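Local coordinates for protein alpha-glucosidase (Pseudoalteromonas sp. K8, PDB 5HQA) that hydrolyses alpha-glucosidic linkages as a chloride-activated, calcium-binding member of glycoside hydrolase family 97, at residues I25-K30 with D178-S183; T130-N135 with R229-G234. One frame throughout, in Å; residues are numbered along the deposited sequence.

Overall arrangement
Both contacts illustrate how two antiparallel sheets pack face to face in the N-terminal domain, whose family belongs to the galactose mutarotase-like clan. In each, one segment comes from the sheet that holds strands 22-27 and 122-134, the other from the sheet in which strands 181-187 and 224-234 are neighbours. Their centres lie about 10 Å apart. Interaction 2 is buried between the layers; interaction 1 is partly buried and reaches the surface at K30 and D178. The segments alternate along the chain: 25-30, 130-135, 178-183, 229-234. Probable backbone hydrogen bonds, S183 O to Q232 N and H181 N to G234 O, tie the two contacts into one continuous interface, away from the annotated sites.

Interaction 1: residues I25-K30 with D178-S183; sequences ISFKNK and DGVHIS
F27 and V180 make the apolar part of this contact, where the end of strand 22-27 faces the loop leading into strand 181-187. The ring carbon CD2 of F27 lies 3.9 Å from CG1 of V180 and 4.0 Å from its CG2, so one corner of the ring rests in the fork of the valine. With CG anti to the backbone N (chi1 -177°), F27 sends its ring across the gap between the layers, and the CG methylene of K28 sits over one ring face, 4.1 Å above its plane.

The polar part lies at the surface. K30 and D178 approach from opposite directions, and OD2 of D178 lies alongside the end of the lysine chain, nearest to CD at 3.7 Å. K30 NZ stays 4.1 Å from D178 OD2, so any attraction between the opposite charges is probably weak.

Hydrogen bonds within each segment shape the two sides. K30 N to F27 O, 3.1 Å, closes a type I' turn from F27 to K30, and F27 N to K30 O, 2.8 Å, completes the hydrogen-bonded antiparallel pair. In a side-chain-to-backbone bond of 2.9 Å, ND1 of H181 reaches back to O of G179 from above the carbonyl plane.

This hairpin links strands 22-27 and 30-42. F27 also touches I10 of strand 10-15 and V32 of strand 30-42, and both F27 and V180 pack on I233 of strand 224-234.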
ATOM      1  N   ILE A  25      -4.345  14.961  22.200  1.00 11.01           N
ATOM      2  CA  ILE A  25      -3.680  15.721  21.145  1.00 11.08           C
ATOM      3  C   ILE A  25      -4.558  16.894  20.747  1.00 15.88           C
ATOM      4  O   ILE A  25      -5.762  16.727  20.521  1.00 14.54           O
ATOM      5  CB  ILE A  25      -3.385  14.852  19.907  1.00 11.81           C
ATOM      6  CG1 ILE A  25      -2.561  13.612  20.290  1.00 12.16           C
ATOM      7  CG2 ILE A  25      -2.681  15.686  18.820  1.00 10.81           C
ATOM      8  CD1 ILE A  25      -2.290  12.697  19.123  1.00 11.85           C
ATOM      9  N   SER A  26      -3.961  18.074  20.645  1.00 12.68           N
ATOM     10  CA  SER A  26      -4.626  19.228  20.061  1.00 12.54           C
ATOM     11  C   SER A  26      -3.957  19.617  18.749  1.00 14.19           C
ATOM     12  O   SER A  26      -2.765  19.372  18.533  1.00 13.41           O
ATOM     13  CB  SER A  26      -4.613  20.422  21.016  1.00 14.12           C
ATOM     14  OG  SER A  26      -3.292  20.898  21.196  1.00 15.49           O
ATOM     15  N   PHE A  27      -4.745  20.226  17.866  1.00 12.35           N
ATOM     16  CA  PHE A  27      -4.253  20.749  16.600  1.00 12.22           C
ATOM     17  C   PHE A  27      -4.684  22.202  16.538  1.00 17.75           C
ATOM     18  O   PHE A  27      -5.883  22.497  16.628  1.00 12.92           O
ATOM     19  CB  PHE A  27      -4.807  19.954  15.412  1.00 12.03           C
ATOM     20  CG  PHE A  27      -4.272  20.401  14.071  1.00 15.20           C
ATOM     21  CD1 PHE A  27      -2.907  20.391  13.813  1.00 16.16           C
ATOM     22  CD2 PHE A  27      -5.135  20.810  13.062  1.00 15.78           C
ATOM     23  CE1 PHE A  27      -2.405  20.795  12.576  1.00 15.48           C
ATOM     24  CE2 PHE A  27      -4.640  21.210  11.814  1.00 16.29           C
ATOM     25  CZ  PHE A  27      -3.277  21.200  11.574  1.00 16.19           C
ATOM     26  N   LYS A  28      -3.710  23.108  16.418  1.00 14.73           N
ATOM     27  CA  LYS A  28      -3.980  24.543  16.458  1.00 15.58           C
ATOM     28  C   LYS A  28      -4.827  24.900  17.676  1.00 17.82           C
ATOM     29  O   LYS A  28      -5.785  25.672  17.596  1.00 16.41           O
ATOM     30  CB  LYS A  28      -4.638  25.003  15.161  1.00 16.84           C
ATOM     31  CG  LYS A  28      -3.766  24.743  13.953  1.00 20.19           C
ATOM     32  CD  LYS A  28      -4.495  25.088  12.688  1.00 29.04           C
ATOM     33  CE  LYS A  28      -3.524  25.291  11.557  1.00 38.32           C
ATOM     34  NZ  LYS A  28      -4.212  26.040  10.482  1.00 47.24           N
ATOM     35  N   ASN A  29      -4.486  24.286  18.809  1.00 14.01           N
ATOM     36  CA  ASN A  29      -5.064  24.571  20.116  1.00 16.21           C
ATOM     37  C   ASN A  29      -6.531  24.187  20.222  1.00 16.41           C
ATOM     38  O   ASN A  29      -7.247  24.722  21.069  1.00 19.93           O
ATOM     39  CB  ASN A  29      -4.863  26.046  20.504  1.00 18.69           C
ATOM     40  CG  ASN A  29      -3.398  26.386  20.717  1.00 23.98           C
ATOM     41  OD1 ASN A  29      -2.645  25.596  21.292  1.00 21.61           O
ATOM     42  ND2 ASN A  29      -2.978  27.543  20.224  1.00 29.25           N
ATOM     43  N   LYS A  30      -6.998  23.267  19.387  1.00 14.61           N
ATOM     44  CA  LYS A  30      -8.294  22.623  19.567  1.00 16.51           C
ATOM     45  C   LYS A  30      -8.054  21.135  19.760  1.00 13.53           C
ATOM     46  O   LYS A  30      -7.360  20.512  18.951  1.00 13.98           O
ATOM     47  CB  LYS A  30      -9.215  22.855  18.362  1.00 16.54           C
ATOM     48  CG  LYS A  30      -9.469  24.316  18.043  1.00 21.03           C
ATOM     49  CD  LYS A  30     -10.222  24.459  16.732  1.00 29.42           C
ATOM     50  CE  LYS A  30     -11.443  25.351  16.892  1.00 40.79           C
ATOM     51  NZ  LYS A  30     -11.737  26.137  15.655  1.00 45.79           N
ATOM     52  N   ASP A 178     -14.644  20.634  11.875  1.00 22.19           N
ATOM     53  CA  ASP A 178     -13.747  21.728  11.511  1.00 22.82           C
ATOM     54  C   ASP A 178     -13.073  21.525  10.157  1.00 22.16           C
ATOM     55  O   ASP A 178     -12.414  22.451   9.671  1.00 24.17           O
ATOM     56  CB  ASP A 178     -12.651  21.903  12.573  1.00 25.73           C
ATOM     57  CG  ASP A 178     -13.181  22.443  13.890  1.00 35.91           C
ATOM     58  OD1 ASP A 178     -14.243  23.100  13.884  1.00 40.79           O
ATOM     59  OD2 ASP A 178     -12.533  22.214  14.937  1.00 37.31           O
ATOM     60  N   GLY A 179     -13.198  20.348   9.547  1.00 18.36           N
ATOM     61  CA  GLY A 179     -12.495  20.059   8.315  1.00 18.92           C
ATOM     62  C   GLY A 179     -11.093  19.516   8.501  1.00 18.44           C
ATOM     63  O   GLY A 179     -10.405  19.262   7.503  1.00 16.21           O
ATOM     64  N   VAL A 180     -10.647  19.330   9.744  1.00 14.21           N
ATOM     65  CA  VAL A 180      -9.350  18.716   9.996  1.00 13.19           C
ATOM     66  C   VAL A 180      -9.408  17.250   9.599  1.00 14.17           C
ATOM     67  O   VAL A 180     -10.305  16.513  10.031  1.00 13.46           O
ATOM     68  CB  VAL A 180      -8.967  18.868  11.473  1.00 14.37           C
ATOM     69  CG1 VAL A 180      -7.651  18.138  11.763  1.00 12.13           C
ATOM     70  CG2 VAL A 180      -8.894  20.345  11.843  1.00 13.96           C
ATOM     71  N   HIS A 181      -8.455  16.814   8.778  1.00 11.23           N
ATOM     72  CA  HIS A 181      -8.370  15.418   8.373  1.00  9.91           C
ATOM     73  C   HIS A 181      -7.387  14.671   9.254  1.00 11.98           C
ATOM     74  O   HIS A 181      -6.311  15.182   9.575  1.00 11.70           O
ATOM     75  CB  HIS A 181      -7.950  15.286   6.913  1.00 10.35           C
ATOM     76  CG  HIS A 181      -9.032  15.658   5.949  1.00 13.30           C
ATOM     77  ND1 HIS A 181      -9.599  16.915   5.922  1.00 14.51           N
ATOM     78  CD2 HIS A 181      -9.666  14.935   4.994  1.00 12.41           C
ATOM     79  CE1 HIS A 181     -10.525  16.957   4.977  1.00 14.26           C
ATOM     80  NE2 HIS A 181     -10.583  15.769   4.397  1.00 13.07           N
ATOM     81  N   ILE A 182      -7.757  13.450   9.626  1.00 10.21           N
ATOM     82  CA  ILE A 182      -6.955  12.626  10.520  1.00  9.13           C
ATOM     83  C   ILE A 182      -6.920  11.217   9.948  1.00 11.55           C
ATOM     84  O   ILE A 182      -7.917  10.737   9.397  1.00 11.36           O
ATOM     85  CB  ILE A 182      -7.532  12.632  11.952  1.00 10.63           C
ATOM     86  CG1 ILE A 182      -7.541  14.059  12.504  1.00 12.38           C
ATOM     87  CG2 ILE A 182      -6.745  11.685  12.865  1.00 11.21           C
ATOM     88  CD1 ILE A 182      -8.184  14.193  13.869  1.00 16.08           C
ATOM     89  N   SER A 183      -5.773  10.552  10.069  1.00  9.87           N
ATOM     90  CA  SER A 183      -5.682   9.162   9.641  1.00  8.46           C
ATOM     91  C   SER A 183      -4.842   8.390  10.641  1.00 11.50           C
ATOM     92  O   SER A 183      -3.737   8.823  10.989  1.00 12.05           O
ATOM     93  CB  SER A 183      -5.075   9.052   8.241  1.00  9.79           C
ATOM     94  OG  SER A 183      -5.200   7.724   7.755  1.00 10.95           O
TER

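Interaction 2: residues T130-N135 with R229-G234; sequences TEFAVN and RTIQIG
The hydrophobic interior of the N-terminal beta-sandwich is represented here by F132 of strand 122-134, which meets R229 and I231 of strand 224-234 in the facing sheet. All the contact is made by side chains. The phenyl ring enters edge first: CD2 of F132 lies 3.7 Å from the terminal methyl CD1 of I231, and CE2 of F132 is 3.9 Å from CG1 of I231. A further point of the same rim, CZ of F132, stands 4.0 Å from CB of R229, with CB of R229 and CD1 of I231 near the ring plane. I231 meets the rim with its longer branch, since CG1 stands anti to the carbonyl carbon (chi1 -53°) and carries CD1 up to the ring.

R229 contributes only the foot of its chain to the ring. The bend at chi2 (73°) carries the guanidinium away from the phenyl group, with the two planes 67° apart. Its charge is met elsewhere, by salt bridges from NE to E128 and from NH1 to E186. Beside it, CG2 of T130 lies 4.4 Å from CG of R229, while OG1 of T130 is hydrogen-bonded to Y112 and E128. With an alanine here in place of F132, the rim contacts to CD1 of I231 and to CB and CG of R229 would be lost, and a gap would probably open between the layers.

Around this pair, Y23 of strand 22-27, F110 of strand 107-114 and I184 of strand 181-187 also touch F132, while I231 packs on I25, V108 and I182.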
ATOM      1  N   THR A 130      -4.220   0.621  24.141  1.00 10.96           N
ATOM      2  CA  THR A 130      -4.115   1.852  23.366  1.00  9.45           C
ATOM      3  C   THR A 130      -5.457   2.278  22.791  1.00 10.38           C
ATOM      4  O   THR A 130      -6.140   1.492  22.128  1.00  9.82           O
ATOM      5  CB  THR A 130      -3.135   1.633  22.219  1.00 12.05           C
ATOM      6  OG1 THR A 130      -1.908   1.130  22.748  1.00 12.29           O
ATOM      7  CG2 THR A 130      -2.899   2.950  21.438  1.00 12.62           C
ATOM      8  N   GLU A 131      -5.810   3.542  23.010  1.00  9.26           N
ATOM      9  CA  GLU A 131      -7.015   4.115  22.433  1.00  9.58           C
ATOM     10  C   GLU A 131      -6.667   5.309  21.554  1.00 10.22           C
ATOM     11  O   GLU A 131      -5.581   5.896  21.651  1.00  9.63           O
ATOM     12  CB  GLU A 131      -8.013   4.558  23.521  1.00 10.78           C
ATOM     13  CG  GLU A 131      -8.585   3.415  24.363  1.00 10.96           C
ATOM     14  CD  GLU A 131      -9.309   3.919  25.608  1.00 14.89           C
ATOM     15  OE1 GLU A 131      -9.133   5.115  25.976  1.00 13.46           O
ATOM     16  OE2 GLU A 131     -10.048   3.120  26.234  1.00 13.97           O
ATOM     17  N   PHE A 132      -7.622   5.649  20.687  1.00 10.17           N
ATOM     18  CA  PHE A 132      -7.643   6.886  19.906  1.00  9.45           C
ATOM     19  C   PHE A 132      -9.045   7.449  20.127  1.00 11.81           C
ATOM     20  O   PHE A 132      -9.984   7.073  19.420  1.00 11.23           O
ATOM     21  CB  PHE A 132      -7.355   6.618  18.422  1.00  9.87           C
ATOM     22  CG  PHE A 132      -6.114   5.790  18.184  1.00 10.62           C
ATOM     23  CD1 PHE A 132      -6.166   4.408  18.234  1.00 10.39           C
ATOM     24  CD2 PHE A 132      -4.893   6.400  17.921  1.00 12.12           C
ATOM     25  CE1 PHE A 132      -5.025   3.648  18.020  1.00 11.19           C
ATOM     26  CE2 PHE A 132      -3.756   5.652  17.706  1.00 11.98           C
ATOM     27  CZ  PHE A 132      -3.819   4.270  17.758  1.00 11.64           C
ATOM     28  N   ALA A 133      -9.209   8.303  21.135  1.00  9.61           N
ATOM     29  CA  ALA A 133     -10.523   8.845  21.474  1.00 11.28           C
ATOM     30  C   ALA A 133     -10.740  10.127  20.675  1.00 13.90           C
ATOM     31  O   ALA A 133     -10.159  11.173  20.987  1.00 13.82           O
ATOM     32  CB  ALA A 133     -10.646   9.096  22.975  1.00 10.57           C
ATOM     33  N   VAL A 134     -11.584  10.051  19.654  1.00 10.79           N
ATOM     34  CA  VAL A 134     -11.792  11.185  18.761  1.00 10.59           C
ATOM     35  C   VAL A 134     -12.760  12.172  19.398  1.00 13.77           C
ATOM     36  O   VAL A 134     -13.874  11.803  19.803  1.00 13.98           O
ATOM     37  CB  VAL A 134     -12.310  10.713  17.395  1.00 10.68           C
ATOM     38  CG1 VAL A 134     -12.550  11.913  16.483  1.00  9.54           C
ATOM     39  CG2 VAL A 134     -11.319   9.755  16.775  1.00 10.77           C
ATOM     40  N   ASN A 135     -12.344  13.432  19.468  1.00 11.48           N
ATOM     41  CA  ASN A 135     -13.192  14.485  20.003  1.00 11.81           C
ATOM     42  C   ASN A 135     -14.278  14.851  18.993  1.00 13.51           C
ATOM     43  O   ASN A 135     -14.025  14.900  17.786  1.00 12.95           O
ATOM     44  CB  ASN A 135     -12.342  15.707  20.337  1.00 11.03           C
ATOM     45  CG  ASN A 135     -13.086  16.708  21.175  1.00 16.21           C
ATOM     46  OD1 ASN A 135     -14.010  16.353  21.910  1.00 17.13           O
ATOM     47  ND2 ASN A 135     -12.702  17.963  21.071  1.00 16.23           N
ATOM     48  N   ARG A 229       2.378   3.471  16.555  1.00 10.63           N
ATOM     49  CA  ARG A 229       1.004   3.863  16.254  1.00  9.89           C
ATOM     50  C   ARG A 229       1.062   5.275  15.687  1.00 12.31           C
ATOM     51  O   ARG A 229       1.731   6.136  16.270  1.00 11.25           O
ATOM     52  CB  ARG A 229       0.134   3.832  17.511  1.00  9.85           C
ATOM     53  CG  ARG A 229      -0.267   2.442  17.988  1.00 12.79           C
ATOM     54  CD  ARG A 229       0.892   1.657  18.622  1.00 13.30           C
ATOM     55  NE  ARG A 229       0.508   0.259  18.832  1.00 12.10           N
ATOM     56  CZ  ARG A 229       0.495  -0.658  17.863  1.00 14.48           C
ATOM     57  NH1 ARG A 229       0.864  -0.332  16.621  1.00 12.28           N
ATOM     58  NH2 ARG A 229       0.114  -1.902  18.137  1.00 11.68           N
ATOM     59  N   THR A 230       0.413   5.513  14.543  1.00 10.76           N
ATOM     60  CA  THR A 230       0.562   6.794  13.861  1.00 11.83           C
ATOM     61  C   THR A 230      -0.773   7.514  13.756  1.00 12.82           C
ATOM     62  O   THR A 230      -1.810   6.897  13.491  1.00 10.61           O
ATOM     63  CB  THR A 230       1.184   6.650  12.449  1.00 15.06           C
ATOM     64  OG1 THR A 230       0.319   5.893  11.594  1.00 14.11           O
ATOM     65  CG2 THR A 230       2.525   5.945  12.525  1.00 16.46           C
ATOM     66  N   ILE A 231      -0.731   8.830  13.966  1.00 11.52           N
ATOM     67  CA  ILE A 231      -1.895   9.699  13.841  1.00 10.78           C
ATOM     68  C   ILE A 231      -1.485  10.857  12.943  1.00 12.07           C
ATOM     69  O   ILE A 231      -0.815  11.794  13.394  1.00 11.04           O
ATOM     70  CB  ILE A 231      -2.396  10.208  15.196  1.00 10.06           C
ATOM     71  CG1 ILE A 231      -2.635   9.028  16.154  1.00 10.00           C
ATOM     72  CG2 ILE A 231      -3.669  11.024  14.997  1.00  9.41           C
ATOM     73  CD1 ILE A 231      -2.898   9.452  17.604  1.00 10.95           C
ATOM     74  N   GLN A 232      -1.872  10.798  11.672  1.00  9.18           N
ATOM     75  CA  GLN A 232      -1.649  11.922  10.774  1.00  9.60           C
ATOM     76  C   GLN A 232      -2.753  12.948  10.971  1.00 11.09           C
ATOM     77  O   GLN A 232      -3.924  12.591  11.136  1.00 11.80           O
ATOM     78  CB  GLN A 232      -1.629  11.454   9.318  1.00  9.89           C
ATOM     79  CG  GLN A 232      -0.446  10.555   8.984  1.00 13.16           C
ATOM     80  CD  GLN A 232      -0.391  10.204   7.514  1.00 15.64           C
ATOM     81  OE1 GLN A 232      -0.561   9.043   7.119  1.00 17.55           O
ATOM     82  NE2 GLN A 232      -0.135  11.208   6.692  1.00 12.15           N
ATOM     83  N   ILE A 233      -2.377  14.224  10.952  1.00 10.08           N
ATOM     84  CA  ILE A 233      -3.308  15.324  11.185  1.00 11.81           C
ATOM     85  C   ILE A 233      -2.970  16.437  10.208  1.00 15.34           C
ATOM     86  O   ILE A 233      -1.812  16.859  10.129  1.00 14.44           O
ATOM     87  CB  ILE A 233      -3.217  15.853  12.633  1.00 12.52           C
ATOM     88  CG1 ILE A 233      -3.401  14.716  13.646  1.00 10.17           C
ATOM     89  CG2 ILE A 233      -4.221  16.988  12.853  1.00 12.58           C
ATOM     90  CD1 ILE A 233      -3.016  15.095  15.076  1.00 11.39           C
ATOM     91  N   GLY A 234      -3.971  16.935   9.484  1.00 13.40           N
ATOM     92  CA  GLY A 234      -3.733  18.047   8.579  1.00 16.16           C
ATOM     93  C   GLY A 234      -4.980  18.866   8.324  1.00 14.99           C
ATOM     94  O   GLY A 234      -6.110  18.384   8.468  1.00 14.25           O
TER